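Local structure of beta-ketoacyl-[acyl-carrier-protein] synthase FabY (Pseudomonas aeruginosa, 4CW4) at residues A[199-204]-A[583-588]; A[34-39]-A[501-506]. The protein catalyses the condensation of acetyl-CoA with malonyl-ACP to acetoacetyl-ACP, the primer of fatty acid biosynthesis, and works as a homodimer. All coordinates share one frame; numbering follows the deposited sequence. Where two conformers were deposited one is given.

Interaction 1 of 2, residues A[199-204]-A[583-588]; sequences ATDAIR and RAYDQR
Tyr585 reaches from helix 565-590 to the last turn of helix 190-204, where Asp201 takes its hydroxyl and Arg204 covers its ring. The contact joins two helices far apart in sequence: helix 190-204 lies in the N-terminal half of the thiolase-fold ketosynthase, helix 565-590 near the C-terminal end of the chain. The helices approach closely here, with the CA atoms of Arg204 and Tyr585 6.7 Å from each other, and the ring also lies against the Arg204 carbonyl, Tyr585 CD2 being 3.6 Å from Arg204 O.

The polar component is one short hydrogen bond, Tyr585 OH to Asp201 OD1 at 2.7 Å. OD1 accepts through its anti lone pair, the one turned away from OD2, and lies in the plane of the ring at its edge; the carboxylate itself is tilted 53° from the ring. With chi1 at -173° the Asp201 carboxylate is set beside its own carbonyl carbon, where OD1 meets the tyrosine hydroxyl. Its oxygens have further partners: Ser25 OG also bonds OD1, and Gly17 N bonds OD2, so this buried carboxylate is held at both oxygens and probably stays ionised.

The nonpolar component is a CH-pi contact with Arg204. In the conformer described, one of two deposited, the chain runs extended from CG to NE and carries the guanidinium beyond the ring, where NH2 is hydrogen-bonded to the carbonyl of Glu595. Nearer the backbone, Arg204 CB sits 3.5 Å from the centroid of the Tyr585 ring and only 2° off the normal, almost exactly over the centre.

Interaction 2 of 2, residues A[34-39]-A[501-506]; sequences VIESMD and GIKTID
Lys503 NZ and the Glu36 carboxylate approach from opposite directions, joining the turn after helix 28-33 to the loop between helix 482-496 and strand 517-519. From CB, which points at the other segment, the lysine runs straight through CG (chi2 -179°) and CD, so most of its length serves to span the gap; the CA atoms of Val34 and Gly501, the nearest pair, are still 8.1 Å apart. Rotation about CD-CE (chi4 137°, off the staggered positions) then turns NZ toward Glu36. The salt bridge from Lys503 NZ to Glu36 OE2 measures 2.9 Å, but OE2 also sits too close to Lys503 CE in the model, so its place is less sure. NZ lies 3.8 Å from Val34 CA and 4.4 Å from Val34 CG1, a looser contact with a buried residue. Beyond the two segments, Asp523 forms a second salt bridge with NZ and Tyr474 OH a hydrogen bond. Asp523 OD2 in addition accepts from Ser37 OG, while its OD1 takes Gly501 N, so one aspartate ties both segments together. Lys503 itself occupies position i+1 of a type I beta turn, Ile502 to Ile505, in this loop of the thiolase-fold ketosynthase.

Both contacts tie an element of the N-terminal half to one much later in the chain, and along the sequence they interleave; yet they share no secondary structure element. Their centres lie 26 Å apart and the nearest atoms about 12 Å, without touching. Both are partly buried: interaction 1 has Asp201 buried, interaction 2 has Val34 buried and Glu36 exposed. Interaction 1 joins two helices through ring packing and one hydrogen bond, covering 193 Å². Interaction 2 joins irregular loops and covers 129 Å²; its chemistry is mainly ionic, though the Glu36 end is less certain. The centres of interactions 1 and 2 lie 18 and 22 Å from the chain centre. Each has a carboxylate with several partners, Asp201 within 199-204 and Asp523 beside 501-506.

Interaction 1 of 2, residues A[199-204]-A[583-588]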
ATOM      1  N   ALA A 199      -4.586 -18.411   0.988  1.00 10.83           N
ATOM      2  CA  ALA A 199      -3.953 -18.511   2.292  1.00 11.94           C
ATOM      3  C   ALA A 199      -4.191 -19.885   2.895  1.00 11.83           C
ATOM      4  O   ALA A 199      -3.291 -20.463   3.502  1.00 11.97           O
ATOM      5  CB  ALA A 199      -4.432 -17.411   3.227  1.00 13.39           C
ATOM      6  N   THR A 200      -5.402 -20.408   2.741  1.00 11.72           N
ATOM      7  CA  THR A 200      -5.695 -21.724   3.285  1.00 11.98           C
ATOM      8  C   THR A 200      -4.799 -22.757   2.617  1.00 10.78           C
ATOM      9  O   THR A 200      -4.231 -23.611   3.299  1.00 11.02           O
ATOM     10  CB  THR A 200      -7.168 -22.135   3.108  1.00 14.09           C
ATOM     11  OG1 THR A 200      -8.011 -21.283   3.888  1.00 16.28           O
ATOM     12  CG2 THR A 200      -7.372 -23.583   3.549  1.00 14.43           C
ATOM     13  N   ASP A 201      -4.683 -22.691   1.292  1.00 10.31           N
ATOM     14  CA  ASP A 201      -3.824 -23.646   0.563  1.00  9.88           C
ATOM     15  C   ASP A 201      -2.396 -23.605   1.133  1.00  9.18           C
ATOM     16  O   ASP A 201      -1.808 -24.659   1.436  1.00 10.63           O
ATOM     17  CB  ASP A 201      -3.829 -23.312  -0.929  1.00 10.98           C
ATOM     18  CG  ASP A 201      -3.112 -24.330  -1.772  1.00 10.56           C
ATOM     19  OD1 ASP A 201      -3.263 -25.554  -1.538  1.00 10.43           O
ATOM     20  OD2 ASP A 201      -2.374 -23.909  -2.679  1.00 10.37           O
ATOM     21  N   ALA A 202      -1.844 -22.405   1.318  1.00  9.57           N
ATOM     22  CA  ALA A 202      -0.482 -22.283   1.852  1.00 10.33           C
ATOM     23  C   ALA A 202      -0.336 -22.883   3.264  1.00 10.37           C
ATOM     24  O   ALA A 202       0.630 -23.594   3.559  1.00 10.36           O
ATOM     25  CB  ALA A 202      -0.028 -20.831   1.839  1.00 12.24           C
ATOM     26  N   ILE A 203      -1.276 -22.585   4.151  1.00 10.82           N
ATOM     27  CA  ILE A 203      -1.192 -23.037   5.536  1.00 12.76           C
ATOM     28  C   ILE A 203      -1.320 -24.546   5.608  1.00 12.23           C
ATOM     29  O   ILE A 203      -0.609 -25.205   6.340  1.00 12.70           O
ATOM     30  CB  ILE A 203      -2.309 -22.356   6.372  1.00 16.10           C
ATOM     31  CG1 ILE A 203      -2.008 -20.863   6.504  1.00 18.24           C
ATOM     32  CG2 ILE A 203      -2.485 -23.021   7.736  1.00 17.26           C
ATOM     33  CD1 ILE A 203      -0.730 -20.540   7.280  1.00 20.33           C
ATOM     34  N   ARG A 204      -2.249 -25.106   4.844  0.56 11.51           N
ATOM     35  CA  ARG A 204      -2.464 -26.544   4.881  0.56 10.99           C
ATOM     36  C   ARG A 204      -1.322 -27.319   4.218  0.56 10.97           C
ATOM     37  O   ARG A 204      -1.104 -28.485   4.528  0.56 11.16           O
ATOM     38  CB  ARG A 204      -3.800 -26.914   4.230  0.56 11.01           C
ATOM     39  CG  ARG A 204      -5.024 -26.403   4.986  0.56 12.32           C
ATOM     40  CD  ARG A 204      -6.303 -26.983   4.471  0.56 14.62           C
ATOM     41  NE  ARG A 204      -7.461 -26.375   5.122  0.56 16.79           N
ATOM     42  CZ  ARG A 204      -7.936 -26.734   6.314  0.56 19.31           C
ATOM     43  NH1 ARG A 204      -7.362 -27.724   6.999  0.56 19.81           N
ATOM     44  NH2 ARG A 204      -9.003 -26.116   6.810  0.56 20.32           N
ATOM     45  N   ARG A 583       0.915 -34.583   2.492  1.00 11.89           N
ATOM     46  CA  ARG A 583       0.474 -35.403   1.366  1.00 11.68           C
ATOM     47  C   ARG A 583      -1.021 -35.685   1.470  1.00 11.36           C
ATOM     48  O   ARG A 583      -1.717 -35.724   0.463  1.00 10.33           O
ATOM     49  CB  ARG A 583       1.243 -36.733   1.328  1.00 14.00           C
ATOM     50  CG  ARG A 583       2.653 -36.659   0.790  1.00 16.50           C
ATOM     51  CD  ARG A 583       3.189 -38.058   0.442  1.00 19.54           C
ATOM     52  NE  ARG A 583       3.303 -38.904   1.608  1.00 19.90           N
ATOM     53  CZ  ARG A 583       4.364 -38.955   2.412  1.00 21.69           C
ATOM     54  NH1 ARG A 583       5.425 -38.186   2.206  1.00 22.30           N
ATOM     55  NH2 ARG A 583       4.359 -39.780   3.444  1.00 21.45           N
ATOM     56  N   ALA A 584      -1.517 -35.893   2.684  1.00 10.72           N
ATOM     57  CA  ALA A 584      -2.936 -36.179   2.851  1.00 11.17           C
ATOM     58  C   ALA A 584      -3.788 -34.971   2.466  1.00 10.80           C
ATOM     59  O   ALA A 584      -4.857 -35.121   1.859  1.00 11.17           O
ATOM     60  CB  ALA A 584      -3.224 -36.611   4.259  1.00 11.99           C
ATOM     61  N   TYR A 585      -3.322 -33.773   2.797  1.00 10.50           N
ATOM     62  CA  TYR A 585      -3.998 -32.569   2.341  1.00 10.48           C
ATOM     63  C   TYR A 585      -3.996 -32.500   0.809  1.00 11.55           C
ATOM     64  O   TYR A 585      -5.017 -32.243   0.202  1.00 11.07           O
ATOM     65  CB  TYR A 585      -3.374 -31.281   2.945  1.00 11.45           C
ATOM     66  CG  TYR A 585      -3.803 -30.062   2.166  1.00 11.20           C
ATOM     67  CD1 TYR A 585      -5.136 -29.718   2.093  1.00 11.21           C
ATOM     68  CD2 TYR A 585      -2.889 -29.306   1.455  1.00 11.28           C
ATOM     69  CE1 TYR A 585      -5.557 -28.662   1.339  1.00 10.49           C
ATOM     70  CE2 TYR A 585      -3.298 -28.224   0.683  1.00 11.49           C
ATOM     71  CZ  TYR A 585      -4.640 -27.927   0.619  1.00 10.24           C
ATOM     72  OH  TYR A 585      -5.083 -26.863  -0.119  1.00 12.74           O
ATOM     73  N   ASP A 586      -2.843 -32.674   0.185  1.00 10.82           N
ATOM     74  CA  ASP A 586      -2.765 -32.641  -1.281  1.00 10.87           C
ATOM     75  C   ASP A 586      -3.788 -33.611  -1.893  1.00 10.57           C
ATOM     76  O   ASP A 586      -4.459 -33.277  -2.848  1.00 10.54           O
ATOM     77  CB  ASP A 586      -1.342 -33.007  -1.719  1.00 10.97           C
ATOM     78  CG  ASP A 586      -1.119 -32.903  -3.215  1.00 11.84           C
ATOM     79  OD1 ASP A 586      -1.651 -31.971  -3.867  1.00 11.26           O
ATOM     80  OD2 ASP A 586      -0.366 -33.754  -3.741  1.00 13.73           O
ATOM     81  N   GLN A 587      -3.912 -34.811  -1.332  1.00 11.64           N
ATOM     82  CA  GLN A 587      -4.890 -35.781  -1.824  1.00 12.68           C
ATOM     83  C   GLN A 587      -6.309 -35.263  -1.701  1.00 12.30           C
ATOM     84  O   GLN A 587      -7.123 -35.460  -2.603  1.00 13.08           O
ATOM     85  CB  GLN A 587      -4.767 -37.080  -1.036  1.00 14.99           C
ATOM     86  CG  GLN A 587      -3.539 -37.894  -1.394  1.00 17.44           C
ATOM     87  CD  GLN A 587      -3.764 -38.724  -2.623  1.00 21.41           C
ATOM     88  OE1 GLN A 587      -4.510 -39.720  -2.605  1.00 24.72           O
ATOM     89  NE2 GLN A 587      -3.145 -38.319  -3.711  1.00 23.15           N
ATOM     90  N   ARG A 588      -6.635 -34.607  -0.588  1.00 11.79           N
ATOM     91  CA  ARG A 588      -7.982 -34.070  -0.462  1.00 11.65           C
ATOM     92  C   ARG A 588      -8.196 -32.942  -1.474  1.00 11.17           C
ATOM     93  O   ARG A 588      -9.265 -32.827  -2.080  1.00 11.23           O
ATOM     94  CB  ARG A 588      -8.233 -33.551   0.960  1.00 13.65           C
ATOM     95  CG  ARG A 588      -8.300 -34.639   2.065  1.00 14.23           C
ATOM     96  CD  ARG A 588      -9.090 -35.878   1.677  1.00 15.54           C
ATOM     97  NE  ARG A 588     -10.443 -35.570   1.226  1.00 15.58           N
ATOM     98  CZ  ARG A 588     -11.107 -36.271   0.325  1.00 15.93           C
ATOM     99  NH1 ARG A 588     -10.567 -37.337  -0.226  1.00 15.71           N
ATOM    100  NH2 ARG A 588     -12.315 -35.905  -0.032  1.00 17.26           N
TER

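Interaction 2 of 2, residues A[34-39]-A[501-506]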
ATOM      1  N   VAL A  34       5.178 -26.995 -17.079  1.00 11.28           N
ATOM      2  CA  VAL A  34       6.109 -27.912 -17.758  1.00 11.18           C
ATOM      3  C   VAL A  34       5.479 -29.275 -18.000  1.00 11.62           C
ATOM      4  O   VAL A  34       6.150 -30.301 -17.953  1.00 11.13           O
ATOM      5  CB  VAL A  34       7.439 -28.040 -16.983  1.00 11.80           C
ATOM      6  CG1 VAL A  34       8.130 -26.684 -16.906  1.00 13.06           C
ATOM      7  CG2 VAL A  34       7.213 -28.629 -15.590  1.00 12.42           C
ATOM      8  N   ILE A  35       4.196 -29.270 -18.346  1.00 11.01           N
ATOM      9  CA  ILE A  35       3.395 -30.488 -18.271  1.00 12.21           C
ATOM     10  C   ILE A  35       3.918 -31.584 -19.187  1.00 13.26           C
ATOM     11  O   ILE A  35       3.944 -32.768 -18.815  1.00 13.35           O
ATOM     12  CB  ILE A  35       1.913 -30.167 -18.531  1.00 11.72           C
ATOM     13  CG1 ILE A  35       1.013 -31.331 -18.102  1.00 13.47           C
ATOM     14  CG2 ILE A  35       1.671 -29.762 -19.992  1.00 12.12           C
ATOM     15  CD1 ILE A  35       0.797 -31.434 -16.618  1.00 14.06           C
ATOM     16  N   GLU A  36       4.403 -31.197 -20.351  1.00 14.19           N
ATOM     17  CA  GLU A  36       4.862 -32.179 -21.325  1.00 15.72           C
ATOM     18  C   GLU A  36       6.204 -32.798 -20.935  1.00 16.06           C
ATOM     19  O   GLU A  36       6.597 -33.846 -21.451  1.00 17.31           O
ATOM     20  CB  GLU A  36       4.945 -31.532 -22.710  1.00 18.09           C
ATOM     21  CG  GLU A  36       6.023 -30.479 -22.815  1.00 21.66           C
ATOM     22  CD  GLU A  36       5.539 -29.045 -22.548  1.00 23.79           C
ATOM     23  OE1 GLU A  36       4.576 -28.788 -21.770  1.00 22.51           O
ATOM     24  OE2 GLU A  36       6.161 -28.150 -23.152  1.00 26.70           O
ATOM     25  N   SER A  37       6.900 -32.159 -20.007  1.00 15.26           N
ATOM     26  CA  SER A  37       8.213 -32.627 -19.569  1.00 15.03           C
ATOM     27  C   SER A  37       8.138 -33.539 -18.344  1.00 15.50           C
ATOM     28  O   SER A  37       9.137 -34.135 -17.961  1.00 15.79           O
ATOM     29  CB  SER A  37       9.112 -31.427 -19.242  1.00 16.60           C
ATOM     30  OG  SER A  37       9.358 -30.672 -20.418  1.00 19.05           O
ATOM     31  N   MET A  38       6.975 -33.589 -17.697  1.00 15.24           N
ATOM     32  CA  MET A  38       6.792 -34.411 -16.517  1.00 15.13           C
ATOM     33  C   MET A  38       6.640 -35.865 -16.913  1.00 16.55           C
ATOM     34  O   MET A  38       6.292 -36.176 -18.061  1.00 16.28           O
ATOM     35  CB  MET A  38       5.548 -33.975 -15.751  1.00 14.82           C
ATOM     36  CG  MET A  38       5.594 -32.527 -15.234  1.00 15.24           C
ATOM     37  SD  MET A  38       6.979 -32.155 -14.140  1.00 17.80           S
ATOM     38  CE  MET A  38       6.703 -33.362 -12.872  1.00 16.78           C
ATOM     39  N   ASP A  39       6.878 -36.768 -15.970  1.00 16.98           N
ATOM     40  CA  ASP A  39       6.549 -38.166 -16.206  1.00 18.87           C
ATOM     41  C   ASP A  39       5.036 -38.289 -16.166  1.00 18.04           C
ATOM     42  O   ASP A  39       4.352 -37.402 -15.641  1.00 16.86           O
ATOM     43  CB  ASP A  39       7.165 -39.063 -15.146  1.00 19.64           C
ATOM     44  CG  ASP A  39       6.605 -38.785 -13.772  1.00 20.56           C
ATOM     45  OD1 ASP A  39       5.563 -39.372 -13.408  1.00 20.20           O
ATOM     46  OD2 ASP A  39       7.210 -37.960 -13.071  1.00 21.63           O
ATOM     47  N   GLY A 501      10.931 -23.558 -20.144  1.00 12.03           N
ATOM     48  CA  GLY A 501      11.257 -22.759 -21.310  1.00 11.71           C
ATOM     49  C   GLY A 501      10.309 -21.583 -21.476  1.00 11.19           C
ATOM     50  O   GLY A 501       9.263 -21.512 -20.845  1.00 11.58           O
ATOM     51  N   ILE A 502      10.680 -20.662 -22.354  1.00 11.18           N
ATOM     52  CA  ILE A 502       9.782 -19.577 -22.776  1.00 11.46           C
ATOM     53  C   ILE A 502       9.115 -20.091 -24.053  1.00 11.94           C
ATOM     54  O   ILE A 502       9.574 -19.836 -25.172  1.00 13.30           O
ATOM     55  CB  ILE A 502      10.528 -18.253 -23.011  1.00 11.30           C
ATOM     56  CG1 ILE A 502      11.420 -17.924 -21.801  1.00 11.88           C
ATOM     57  CG2 ILE A 502       9.509 -17.146 -23.286  1.00 11.60           C
ATOM     58  CD1 ILE A 502      12.201 -16.633 -21.931  1.00 12.38           C
ATOM     59  N   LYS A 503       8.045 -20.858 -23.889  1.00 11.50           N
ATOM     60  CA  LYS A 503       7.526 -21.652 -25.012  1.00 12.59           C
ATOM     61  C   LYS A 503       6.742 -20.836 -26.017  1.00 12.66           C
ATOM     62  O   LYS A 503       6.473 -21.303 -27.121  1.00 13.59           O
ATOM     63  CB  LYS A 503       6.683 -22.818 -24.495  1.00 14.05           C
ATOM     64  CG  LYS A 503       7.497 -23.785 -23.699  1.00 16.74           C
ATOM     65  CD  LYS A 503       6.682 -24.956 -23.192  1.00 19.00           C
ATOM     66  CE  LYS A 503       7.557 -25.792 -22.327  1.00 19.95           C
ATOM     67  NZ  LYS A 503       6.847 -26.226 -21.122  1.00 18.53           N
ATOM     68  N   THR A 504       6.374 -19.617 -25.637  1.00 11.56           N
ATOM     69  CA  THR A 504       5.593 -18.756 -26.499  1.00 11.85           C
ATOM     70  C   THR A 504       6.409 -18.052 -27.582  1.00 12.03           C
ATOM     71  O   THR A 504       5.831 -17.488 -28.512  1.00 12.68           O
ATOM     72  CB  THR A 504       4.910 -17.683 -25.675  1.00 11.28           C
ATOM     73  OG1 THR A 504       5.912 -17.007 -24.903  1.00 11.08           O
ATOM     74  CG2 THR A 504       3.871 -18.281 -24.744  1.00 11.99           C
ATOM     75  N   ILE A 505       7.739 -18.073 -27.475  1.00 11.97           N
ATOM     76  CA  ILE A 505       8.593 -17.402 -28.463  1.00 12.33           C
ATOM     77  C   ILE A 505       9.222 -18.401 -29.416  1.00 14.25           C
ATOM     78  O   ILE A 505       9.432 -19.569 -29.070  1.00 14.23           O
ATOM     79  CB  ILE A 505       9.675 -16.485 -27.804  1.00 11.68           C
ATOM     80  CG1 ILE A 505      10.784 -17.296 -27.140  1.00 12.11           C
ATOM     81  CG2 ILE A 505       9.002 -15.534 -26.806  1.00 11.67           C
ATOM     82  CD1 ILE A 505      11.931 -16.430 -26.632  1.00 13.88           C
ATOM     83  N   ASP A 506       9.539 -17.941 -30.621  0.82 15.98           N
ATOM     84  CA  ASP A 506      10.172 -18.814 -31.602  0.82 18.80           C
ATOM     85  C   ASP A 506      11.654 -18.701 -31.598  0.82 20.98           C
ATOM     86  O   ASP A 506      12.359 -19.613 -32.034  0.82 23.53           O
ATOM     87  CB  ASP A 506       9.639 -18.499 -32.982  0.82 19.66           C
ATOM     88  CG  ASP A 506       8.251 -19.005 -33.153  0.82 20.82           C
ATOM     89  OD1 ASP A 506       8.057 -20.184 -32.820  0.82 22.50           O
ATOM     90  OD2 ASP A 506       7.362 -18.229 -33.547  0.82 21.32           O
TER